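Local coordinates for putative short-chain dehydrogenase/reductase (Corynebacterium glutamicum, PDB 3E9N), which is a putative NAD(P)-dependent oxidoreductase of the short-chain dehydrogenase/reductase family, possibly an acetoacetyl-CoA reductase, though its substrate has not been established, at residues 57-67 with 105-116; 121-132 with 164-175. All coordinates share one frame; numbering follows the deposited sequence. Where two conformers were deposited one is given.

Interaction 1 (57-67 with 105-116); sequences IVKEVLEEGGV and LNVIVPAELSRQ
Val61 and Val109 interlock as knobs into holes. Val61 sits among Val109, Glu112, Leu113 and Gln116; Val109 sits among Ile57, Val58, Val61 and Leu62. Val61 CG1 lies 3.5 Å from Leu113 N, and the Val61 and Glu112 side chains slide past each other in opposite directions. The two branches of Val109 divide the work. Its CG1 faces Ile57 CD1 at 3.8 Å, and its CG2 lies against Val58 and the CG of Leu62, whose side chain crosses it at about a right angle. Leu105 CD1 meets Ile57 CG2 at 3.6 Å, again roughly crosswise. In this Rossmann-type fold the contact joins helix 57-63, after the third strand, to the long helix 95-124; the local axes cross at 52°. The Gln116 chain runs extended beyond CG toward the end of the short helix. Its NE2 donates to Val61 O at 2.9 Å, on a lone pair in the carbonyl plane. The same NE2 donates to Glu112 OE2, which also accepts from Arg115 NH1. Arg115 grips that carboxylate side-on through NE and NH1, which holds it in place beside the amide. A water bridges Gln116 OE1 to Val67 N.

Interaction 2 (121-132 with 164-175); sequences LRAASGCVIYIN and EANNGIRVSTVS
Tyr130 turns a ring edge to Val171, with Tyr130 CE2 3.5 Å from Val171 CG1 and the methyl in the ring plane. They sit on strands 127-131 and 170-175, neighbouring parallel strands of the central Rossmann-type sheet. Six backbone hydrogen bonds join the segments, from Arg170 N to Gly126 O at one end to Asn132 N to Val174 O at the other. The strand pair is the tightly packed part. Helix 144-164 covers Tyr130 and Thr173. On the other face, Ile129 CG2 meets Val174 CG2 at 3.8 Å, and helix 203-214 packs on Ile129 and Ser172. On that face too, Arg170 NH1 bonds to the carbonyls of Ala216 and Thr220.

The solvent side is at Arg122, with Ser125 and Asn167 partly exposed. A Schellman motif at Ser125 ends the helix, and Ser125 CB lies 3.3 Å from Gly168 O. Ile169 stays buried, its CD1 3.7 Å from both Leu121 CB and Arg122 CG. The Arg122 chain stretches out from CG to NE (chi2 -180°, chi3 -178°), which carries its guanidinium to Glu164. The two planes are nearly coplanar, 26° apart. Arg122 NH2 meets the syn lone pair of Glu164 OE2 at 3.0 Å. Glu164 OE1 takes Arg122 NE and Asn167 ND2 from opposite faces of the carboxylate plane.

In the fold
Helix 95-124 serves both contacts. Its middle packs on helix 57-63 in interaction 1, and its last turn leads into strand 127-131 of interaction 2. The centres lie about 16 Å apart, yet the two contacts touch. Pro110 CB rests 3.7 Å from Tyr130 CE1, and Ser114 O lies 3.8 Å from Leu121 CD1. His81, on strand 78-81, the neighbour of strand 127-131, bonds to Ser114 OG and meets the Tyr130 ring. Each contact also borders another subunit: Ile108 and Glu112 pack on Leu103 and Val96 of the second subunit, while Gly168 O accepts from Arg230 of the third. Asn132 ND2 bonds to Lys150 O; Lys150 ends a Tyr-x-x-x-Lys sequence, usually an active-site motif in this family.

Interaction 1 (57-67 with 105-116)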
loop_
_atom_site.group_PDB
_atom_site.type_symbol
_atom_site.label_atom_id
_atom_site.label_comp_id
_atom_site.label_asym_id
_atom_site.label_seq_id
_atom_site.Cartn_x
_atom_site.Cartn_y
_atom_site.Cartn_z
ATOM N N ILE A 57 22.790 21.998 -4.662
ATOM C CA ILE A 57 22.933 20.561 -4.750
ATOM C C ILE A 57 22.457 19.978 -6.099
ATOM O O ILE A 57 23.125 19.122 -6.706
ATOM C CB ILE A 57 22.268 19.881 -3.550
ATOM C CG1 ILE A 57 22.710 18.424 -3.513
ATOM C CG2 ILE A 57 20.739 20.076 -3.594
ATOM C CD1 ILE A 57 22.198 17.665 -2.297
ATOM N N VAL A 58 21.342 20.492 -6.601
ATOM C CA VAL A 58 20.827 19.993 -7.882
ATOM C C VAL A 58 21.894 20.246 -8.954
ATOM O O VAL A 58 22.269 19.330 -9.712
ATOM C CB VAL A 58 19.533 20.721 -8.320
ATOM C CG1 VAL A 58 19.217 20.358 -9.729
ATOM C CG2 VAL A 58 18.359 20.447 -7.373
ATOM N N LYS A 59 22.403 21.481 -8.997
ATOM C CA LYS A 59 23.413 21.834 -9.970
ATOM C C LYS A 59 24.637 20.922 -9.826
ATOM O O LYS A 59 25.064 20.264 -10.797
ATOM C CB LYS A 59 23.774 23.322 -9.885
ATOM N N GLU A 60 25.196 20.852 -8.624
ATOM C CA GLU A 60 26.361 19.990 -8.410
ATOM C C GLU A 60 26.098 18.491 -8.660
ATOM O O GLU A 60 26.790 17.862 -9.477
ATOM C CB GLU A 60 27.044 20.312 -7.058
ATOM C CG GLU A 60 27.588 21.758 -7.056
ATOM C CD GLU A 60 27.767 22.389 -5.673
ATOM O OE1 GLU A 60 27.442 23.604 -5.514
ATOM O OE2 GLU A 60 28.236 21.684 -4.740
ATOM N N VAL A 61 25.068 17.912 -8.045
ATOM C CA VAL A 61 24.835 16.473 -8.262
ATOM C C VAL A 61 24.418 16.099 -9.698
ATOM O O VAL A 61 24.920 15.130 -10.283
ATOM C CB VAL A 61 23.815 15.909 -7.225
ATOM C CG1 VAL A 61 23.476 14.427 -7.488
ATOM C CG2 VAL A 61 24.344 16.114 -5.786
ATOM N N LEU A 62 23.485 16.862 -10.258
ATOM C CA LEU A 62 22.900 16.542 -11.573
ATOM C C LEU A 62 23.646 17.148 -12.763
ATOM O O LEU A 62 23.800 16.506 -13.789
ATOM C CB LEU A 62 21.431 16.967 -11.642
ATOM C CG LEU A 62 20.580 16.415 -10.514
ATOM C CD1 LEU A 62 19.123 16.815 -10.740
ATOM C CD2 LEU A 62 20.773 14.880 -10.362
ATOM N N GLU A 63 24.093 18.385 -12.654
ATOM C CA GLU A 63 24.707 18.998 -13.827
ATOM C C GLU A 63 26.218 18.761 -13.874
ATOM O O GLU A 63 26.728 18.336 -14.901
ATOM C CB GLU A 63 24.299 20.480 -13.972
ATOM C CG GLU A 63 22.779 20.640 -14.259
ATOM C CD GLU A 63 22.280 22.086 -14.076
ATOM O OE1 GLU A 63 21.238 22.304 -13.362
ATOM O OE2 GLU A 63 22.955 22.997 -14.639
ATOM N N GLU A 64 26.908 18.950 -12.747
ATOM C CA GLU A 64 28.373 18.782 -12.683
ATOM C C GLU A 64 28.956 17.390 -12.339
ATOM O O GLU A 64 30.150 17.245 -12.161
ATOM C CB GLU A 64 28.934 19.828 -11.740
ATOM C CG GLU A 64 28.400 21.226 -12.089
ATOM C CD GLU A 64 28.820 22.252 -11.078
ATOM O OE1 GLU A 64 29.450 21.850 -10.081
ATOM O OE2 GLU A 64 28.536 23.451 -11.265
ATOM N N GLY A 65 28.150 16.353 -12.222
ATOM C CA GLY A 65 28.738 15.028 -11.975
ATOM C C GLY A 65 29.271 14.724 -10.564
ATOM O O GLY A 65 29.878 13.687 -10.370
ATOM N N GLY A 66 29.055 15.606 -9.586
ATOM C CA GLY A 66 29.316 15.261 -8.169
ATOM C C GLY A 66 29.763 16.439 -7.343
ATOM O O GLY A 66 30.205 17.421 -7.891
ATOM N N VAL A 67 29.666 16.348 -6.023
ATOM C CA VAL A 67 30.146 17.412 -5.161
ATOM C C VAL A 67 31.653 17.215 -4.852
ATOM O O VAL A 67 32.002 16.321 -4.097
ATOM C CB VAL A 67 29.398 17.400 -3.850
ATOM C CG1 VAL A 67 29.874 18.512 -2.997
ATOM C CG2 VAL A 67 27.906 17.483 -4.081
ATOM N N LEU A 105 15.027 17.710 -7.127
ATOM C CA LEU A 105 15.538 17.772 -5.792
ATOM C C LEU A 105 15.108 16.597 -4.909
ATOM O O LEU A 105 15.924 16.118 -4.149
ATOM C CB LEU A 105 15.149 19.091 -5.155
ATOM C CG LEU A 105 15.773 19.338 -3.793
ATOM C CD1 LEU A 105 17.287 19.306 -3.916
ATOM C CD2 LEU A 105 15.281 20.711 -3.291
ATOM N N ASN A 106 13.851 16.130 -5.014
ATOM C CA ASN A 106 13.331 15.074 -4.103
ATOM C C ASN A 106 13.602 13.615 -4.558
ATOM O O ASN A 106 13.532 12.665 -3.762
ATOM C CB ASN A 106 11.833 15.236 -3.858
ATOM C CG ASN A 106 11.444 16.622 -3.328
ATOM O OD1 ASN A 106 12.243 17.308 -2.704
ATOM N ND2 ASN A 106 10.163 17.008 -3.527
ATOM N N VAL A 107 13.899 13.431 -5.847
ATOM C CA VAL A 107 13.995 12.081 -6.386
ATOM C C VAL A 107 15.313 11.895 -7.134
ATOM O O VAL A 107 16.061 10.963 -6.831
ATOM C CB VAL A 107 12.823 11.785 -7.328
ATOM C CG1 VAL A 107 12.907 10.378 -7.868
ATOM C CG2 VAL A 107 11.492 12.008 -6.612
ATOM N N ILE A 108 15.630 12.772 -8.092
ATOM C CA ILE A 108 16.810 12.508 -8.925
ATOM C C ILE A 108 18.147 12.691 -8.177
ATOM O O ILE A 108 19.018 11.838 -8.211
ATOM C CB ILE A 108 16.766 13.230 -10.290
ATOM C CG1 ILE A 108 15.427 12.971 -11.003
ATOM C CG2 ILE A 108 17.911 12.718 -11.137
ATOM C CD1 ILE A 108 15.089 13.897 -12.261
ATOM N N VAL A 109 18.244 13.754 -7.387
ATOM C CA VAL A 109 19.416 14.003 -6.595
ATOM C C VAL A 109 19.646 12.823 -5.608
ATOM O O VAL A 109 20.717 12.224 -5.644
ATOM C CB VAL A 109 19.313 15.362 -5.894
ATOM C CG1 VAL A 109 20.261 15.410 -4.723
ATOM C CG2 VAL A 109 19.547 16.522 -6.906
ATOM N N PRO A 110 18.636 12.435 -4.775
ATOM C CA PRO A 110 18.927 11.237 -3.912
ATOM C C PRO A 110 19.395 10.022 -4.696
ATOM O O PRO A 110 20.392 9.410 -4.323
ATOM C CB PRO A 110 17.615 10.972 -3.175
ATOM C CG PRO A 110 16.919 12.387 -3.109
ATOM C CD PRO A 110 17.318 13.041 -4.471
ATOM N N ALA A 111 18.740 9.695 -5.795
ATOM C CA ALA A 111 19.193 8.590 -6.605
ATOM C C ALA A 111 20.619 8.794 -7.134
ATOM O O ALA A 111 21.405 7.864 -7.150
ATOM C CB ALA A 111 18.265 8.386 -7.776
ATOM N N GLU A 112 20.940 9.969 -7.653
ATOM C CA GLU A 112 22.230 10.113 -8.357
ATOM C C GLU A 112 23.388 10.397 -7.378
ATOM O O GLU A 112 24.483 9.885 -7.562
ATOM C CB GLU A 112 22.103 11.220 -9.427
ATOM C CG GLU A 112 23.464 11.798 -9.949
ATOM C CD GLU A 112 24.185 10.842 -10.899
ATOM O OE1 GLU A 112 23.605 9.793 -11.291
ATOM O OE2 GLU A 112 25.355 11.142 -11.220
ATOM N N LEU A 113 23.126 11.171 -6.312
ATOM C CA LEU A 113 24.070 11.273 -5.212
ATOM C C LEU A 113 24.373 9.928 -4.576
ATOM O O LEU A 113 25.531 9.660 -4.227
ATOM C CB LEU A 113 23.630 12.255 -4.103
ATOM C CG LEU A 113 24.668 12.463 -2.944
ATOM C CD1 LEU A 113 25.986 12.972 -3.454
ATOM C CD2 LEU A 113 24.175 13.408 -1.845
ATOM N N SER A 114 23.375 9.069 -4.430
ATOM C CA SER A 114 23.653 7.767 -3.848
ATOM C C SER A 114 24.470 6.961 -4.854
ATOM O O SER A 114 25.297 6.153 -4.479
ATOM C CB SER A 114 22.373 6.991 -3.521
ATOM O OG SER A 114 21.519 7.727 -2.696
ATOM N N ARG A 115 24.222 7.139 -6.137
ATOM C CA ARG A 115 24.965 6.370 -7.104
ATOM C C ARG A 115 26.445 6.814 -7.078
ATOM O O ARG A 115 27.370 5.992 -7.155
ATOM C CB ARG A 115 24.331 6.525 -8.505
ATOM C CG ARG A 115 24.928 5.578 -9.601
ATOM C CD ARG A 115 24.678 6.093 -11.077
ATOM N NE ARG A 115 25.189 7.458 -11.315
ATOM C CZ ARG A 115 26.466 7.740 -11.618
ATOM N NH1 ARG A 115 26.876 9.009 -11.788
ATOM N NH2 ARG A 115 27.357 6.750 -11.700
ATOM N N GLN A 116 26.663 8.120 -6.964
ATOM C CA GLN A 116 28.027 8.641 -7.039
ATOM C C GLN A 116 28.788 8.183 -5.808
ATOM O O GLN A 116 29.993 7.959 -5.894
ATOM C CB GLN A 116 28.067 10.198 -7.168
ATOM C CG GLN A 116 27.434 10.759 -8.471
ATOM C CD GLN A 116 27.059 12.228 -8.337
ATOM O OE1 GLN A 116 27.307 12.831 -7.289
ATOM N NE2 GLN A 116 26.453 12.814 -9.380
HETATM O O HOH W 1 29.179 13.311 -5.132
#

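Interaction 2 (121-132 with 164-175)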
loop_
_atom_site.group_PDB
_atom_site.type_symbol
_atom_site.label_atom_id
_atom_site.label_comp_id
_atom_site.label_asym_id
_atom_site.label_seq_id
_atom_site.Cartn_x
_atom_site.Cartn_y
_atom_site.Cartn_z
ATOM N N LEU A 121 29.804 3.580 -0.133
ATOM C CA LEU A 121 28.721 3.110 0.715
ATOM C C LEU A 121 28.895 1.585 0.894
ATOM O O LEU A 121 28.702 1.070 1.979
ATOM C CB LEU A 121 27.344 3.393 0.088
ATOM C CG LEU A 121 26.851 4.821 0.148
ATOM C CD1 LEU A 121 25.648 5.097 -0.846
ATOM C CD2 LEU A 121 26.567 5.321 1.561
ATOM N N ARG A 122 29.248 0.905 -0.194
ATOM C CA ARG A 122 29.487 -0.513 -0.200
ATOM C C ARG A 122 30.679 -0.830 0.639
ATOM O O ARG A 122 30.626 -1.754 1.457
ATOM C CB ARG A 122 29.767 -0.966 -1.617
ATOM C CG ARG A 122 28.511 -1.045 -2.447
ATOM C CD ARG A 122 28.824 -1.499 -3.835
ATOM N NE ARG A 122 27.634 -1.528 -4.673
ATOM C CZ ARG A 122 27.654 -1.908 -5.947
ATOM N NH1 ARG A 122 28.799 -2.287 -6.492
ATOM N NH2 ARG A 122 26.541 -1.930 -6.671
ATOM N N ALA A 123 31.744 -0.045 0.453
ATOM C CA ALA A 123 32.970 -0.216 1.203
ATOM C C ALA A 123 32.747 -0.144 2.703
ATOM O O ALA A 123 33.421 -0.834 3.424
ATOM C CB ALA A 123 34.068 0.861 0.774
ATOM N N ALA A 124 31.858 0.741 3.156
ATOM C CA ALA A 124 31.598 0.898 4.586
ATOM C C ALA A 124 30.414 0.080 5.063
ATOM O O ALA A 124 30.099 0.102 6.254
ATOM C CB ALA A 124 31.378 2.402 4.966
ATOM N N SER A 125 29.756 -0.642 4.158
ATOM C CA SER A 125 28.409 -1.164 4.415
ATOM C C SER A 125 27.434 -0.114 5.032
ATOM O O SER A 125 26.785 -0.373 6.051
ATOM C CB SER A 125 28.476 -2.407 5.317
ATOM O OG SER A 125 29.187 -3.429 4.671
ATOM N N GLY A 126 27.355 1.061 4.432
ATOM C CA GLY A 126 26.666 2.181 5.063
ATOM C C GLY A 126 25.149 2.128 5.035
ATOM O O GLY A 126 24.514 1.207 4.477
ATOM N N CYS A 127 24.558 3.139 5.646
ATOM C CA CYS A 127 23.108 3.287 5.700
ATOM C C CYS A 127 22.713 4.503 4.901
ATOM O O CYS A 127 23.305 5.573 5.103
ATOM C CB CYS A 127 22.675 3.572 7.128
ATOM S SG CYS A 127 22.958 2.247 8.200
ATOM N N VAL A 128 21.721 4.346 4.028
ATOM C CA VAL A 128 21.173 5.438 3.250
ATOM C C VAL A 128 19.753 5.697 3.764
ATOM O O VAL A 128 18.904 4.815 3.766
ATOM C CB VAL A 128 21.153 5.131 1.692
ATOM C CG1 VAL A 128 20.548 6.322 0.895
ATOM C CG2 VAL A 128 22.534 4.868 1.190
ATOM N N ILE A 129 19.500 6.908 4.229
ATOM C CA ILE A 129 18.212 7.207 4.754
ATOM C C ILE A 129 17.569 8.310 3.944
ATOM O O ILE A 129 18.183 9.353 3.749
ATOM C CB ILE A 129 18.292 7.612 6.220
ATOM C CG1 ILE A 129 18.791 6.414 7.048
ATOM C CG2 ILE A 129 16.896 8.059 6.701
ATOM C CD1 ILE A 129 19.582 6.782 8.257
ATOM N N TYR A 130 16.352 8.078 3.459
ATOM C CA TYR A 130 15.577 9.109 2.729
ATOM C C TYR A 130 14.536 9.721 3.651
ATOM O O TYR A 130 13.900 8.975 4.422
ATOM C CB TYR A 130 14.881 8.490 1.524
ATOM C CG TYR A 130 15.796 7.774 0.532
ATOM C CD1 TYR A 130 16.429 8.463 -0.472
ATOM C CD2 TYR A 130 15.991 6.381 0.595
ATOM C CE1 TYR A 130 17.250 7.782 -1.386
ATOM C CE2 TYR A 130 16.801 5.700 -0.302
ATOM C CZ TYR A 130 17.416 6.397 -1.286
ATOM O OH TYR A 130 18.263 5.751 -2.167
ATOM N N ILE A 131 14.400 11.056 3.639
ATOM C CA ILE A 131 13.333 11.709 4.361
ATOM C C ILE A 131 12.287 12.009 3.351
ATOM O O ILE A 131 12.512 12.835 2.472
ATOM C CB ILE A 131 13.723 13.040 4.958
ATOM C CG1 ILE A 131 15.020 12.921 5.737
ATOM C CG2 ILE A 131 12.628 13.531 5.922
ATOM C CD1 ILE A 131 14.848 12.271 7.009
ATOM N N ASN A 132 11.146 11.337 3.469
ATOM C CA ASN A 132 10.040 11.432 2.490
ATOM C C ASN A 132 8.859 12.320 2.958
ATOM O O ASN A 132 8.973 13.556 2.930
ATOM C CB ASN A 132 9.508 10.012 2.148
ATOM C CG ASN A 132 8.811 9.951 0.808
ATOM O OD1 ASN A 132 8.549 10.990 0.169
ATOM N ND2 ASN A 132 8.522 8.729 0.353
ATOM N N GLU A 164 20.814 -3.335 -3.337
ATOM C CA GLU A 164 22.068 -3.230 -2.582
ATOM C C GLU A 164 22.177 -4.041 -1.300
ATOM O O GLU A 164 23.232 -3.994 -0.658
ATOM C CB GLU A 164 22.396 -1.768 -2.293
ATOM C CG GLU A 164 22.624 -0.958 -3.573
ATOM C CD GLU A 164 23.843 -1.442 -4.337
ATOM O OE1 GLU A 164 24.803 -1.942 -3.695
ATOM O OE2 GLU A 164 23.848 -1.328 -5.576
ATOM N N ALA A 165 21.115 -4.763 -0.903
ATOM C CA ALA A 165 21.150 -5.523 0.378
ATOM C C ALA A 165 22.358 -6.455 0.489
ATOM O O ALA A 165 23.044 -6.462 1.518
ATOM C CB ALA A 165 19.853 -6.301 0.604
ATOM N N ASN A 166 22.619 -7.225 -0.571
ATOM C CA ASN A 166 23.798 -8.115 -0.622
ATOM C C ASN A 166 25.158 -7.432 -0.474
ATOM O O ASN A 166 26.165 -8.068 -0.116
ATOM C CB ASN A 166 23.788 -8.956 -1.904
ATOM C CG ASN A 166 22.792 -10.084 -1.819
ATOM O OD1 ASN A 166 21.735 -10.032 -2.456
ATOM N ND2 ASN A 166 23.078 -11.078 -0.954
ATOM N N ASN A 167 25.203 -6.134 -0.747
ATOM C CA ASN A 167 26.467 -5.457 -0.606
ATOM C C ASN A 167 26.670 -4.859 0.746
ATOM O O ASN A 167 27.683 -4.187 0.961
ATOM C CB ASN A 167 26.622 -4.421 -1.676
ATOM C CG ASN A 167 26.533 -5.030 -3.037
ATOM O OD1 ASN A 167 27.140 -6.078 -3.283
ATOM N ND2 ASN A 167 25.733 -4.432 -3.915
ATOM N N GLY A 168 25.722 -5.088 1.665
ATOM C CA GLY A 168 25.934 -4.626 3.021
ATOM C C GLY A 168 25.300 -3.279 3.254
ATOM O O GLY A 168 25.381 -2.743 4.375
ATOM N N ILE A 169 24.667 -2.720 2.222
ATOM C CA ILE A 169 24.009 -1.426 2.367
ATOM C C ILE A 169 22.598 -1.531 2.944
ATOM O O ILE A 169 21.794 -2.383 2.530
ATOM C CB ILE A 169 23.957 -0.655 1.030
ATOM C CG1 ILE A 169 25.390 -0.354 0.529
ATOM C CG2 ILE A 169 23.087 0.628 1.162
ATOM C CD1 ILE A 169 25.453 0.349 -0.806
ATOM N N ARG A 170 22.314 -0.683 3.933
ATOM C CA ARG A 170 20.994 -0.602 4.480
ATOM C C ARG A 170 20.313 0.650 3.963
ATOM O O ARG A 170 20.941 1.725 3.789
ATOM C CB ARG A 170 21.023 -0.671 6.024
ATOM C CG ARG A 170 21.733 -1.973 6.531
ATOM C CD ARG A 170 21.525 -2.201 8.021
ATOM N NE ARG A 170 22.263 -1.269 8.878
ATOM C CZ ARG A 170 22.336 -1.349 10.213
ATOM N NH1 ARG A 170 21.716 -2.324 10.903
ATOM N NH2 ARG A 170 23.037 -0.436 10.868
ATOM N N VAL A 171 19.020 0.505 3.674
ATOM C CA VAL A 171 18.272 1.571 3.082
ATOM C C VAL A 171 17.021 1.779 3.918
ATOM O O VAL A 171 16.337 0.829 4.267
ATOM C CB VAL A 171 17.920 1.271 1.648
ATOM C CG1 VAL A 171 17.201 2.487 1.042
ATOM C CG2 VAL A 171 19.185 1.002 0.836
ATOM N N SER A 172 16.742 3.038 4.247
ATOM C CA SER A 172 15.654 3.345 5.109
ATOM C C SER A 172 14.927 4.634 4.727
ATOM O O SER A 172 15.527 5.583 4.209
ATOM C CB SER A 172 16.155 3.394 6.542
ATOM O OG SER A 172 15.061 3.630 7.405
ATOM N N THR A 173 13.618 4.650 4.981
ATOM C CA THR A 173 12.823 5.818 4.733
ATOM C C THR A 173 12.177 6.275 5.996
ATOM O O THR A 173 11.492 5.539 6.668
ATOM C CB THR A 173 11.689 5.539 3.744
ATOM O OG1 THR A 173 10.929 4.436 4.253
ATOM C CG2 THR A 173 12.252 5.166 2.397
ATOM N N VAL A 174 12.377 7.519 6.327
ATOM C CA VAL A 174 11.713 8.063 7.439
ATOM C C VAL A 174 10.628 8.907 6.816
ATOM O O VAL A 174 10.942 9.791 6.027
ATOM C CB VAL A 174 12.707 8.896 8.291
ATOM C CG1 VAL A 174 11.957 9.734 9.344
ATOM C CG2 VAL A 174 13.760 7.945 8.915
ATOM N N SER A 175 9.357 8.638 7.140
ATOM C CA SER A 175 8.255 9.335 6.431
ATOM C C SER A 175 7.410 10.218 7.331
ATOM O O SER A 175 6.492 9.744 8.016
ATOM C CB SER A 175 7.339 8.362 5.702
ATOM O OG SER A 175 8.044 7.217 5.253
#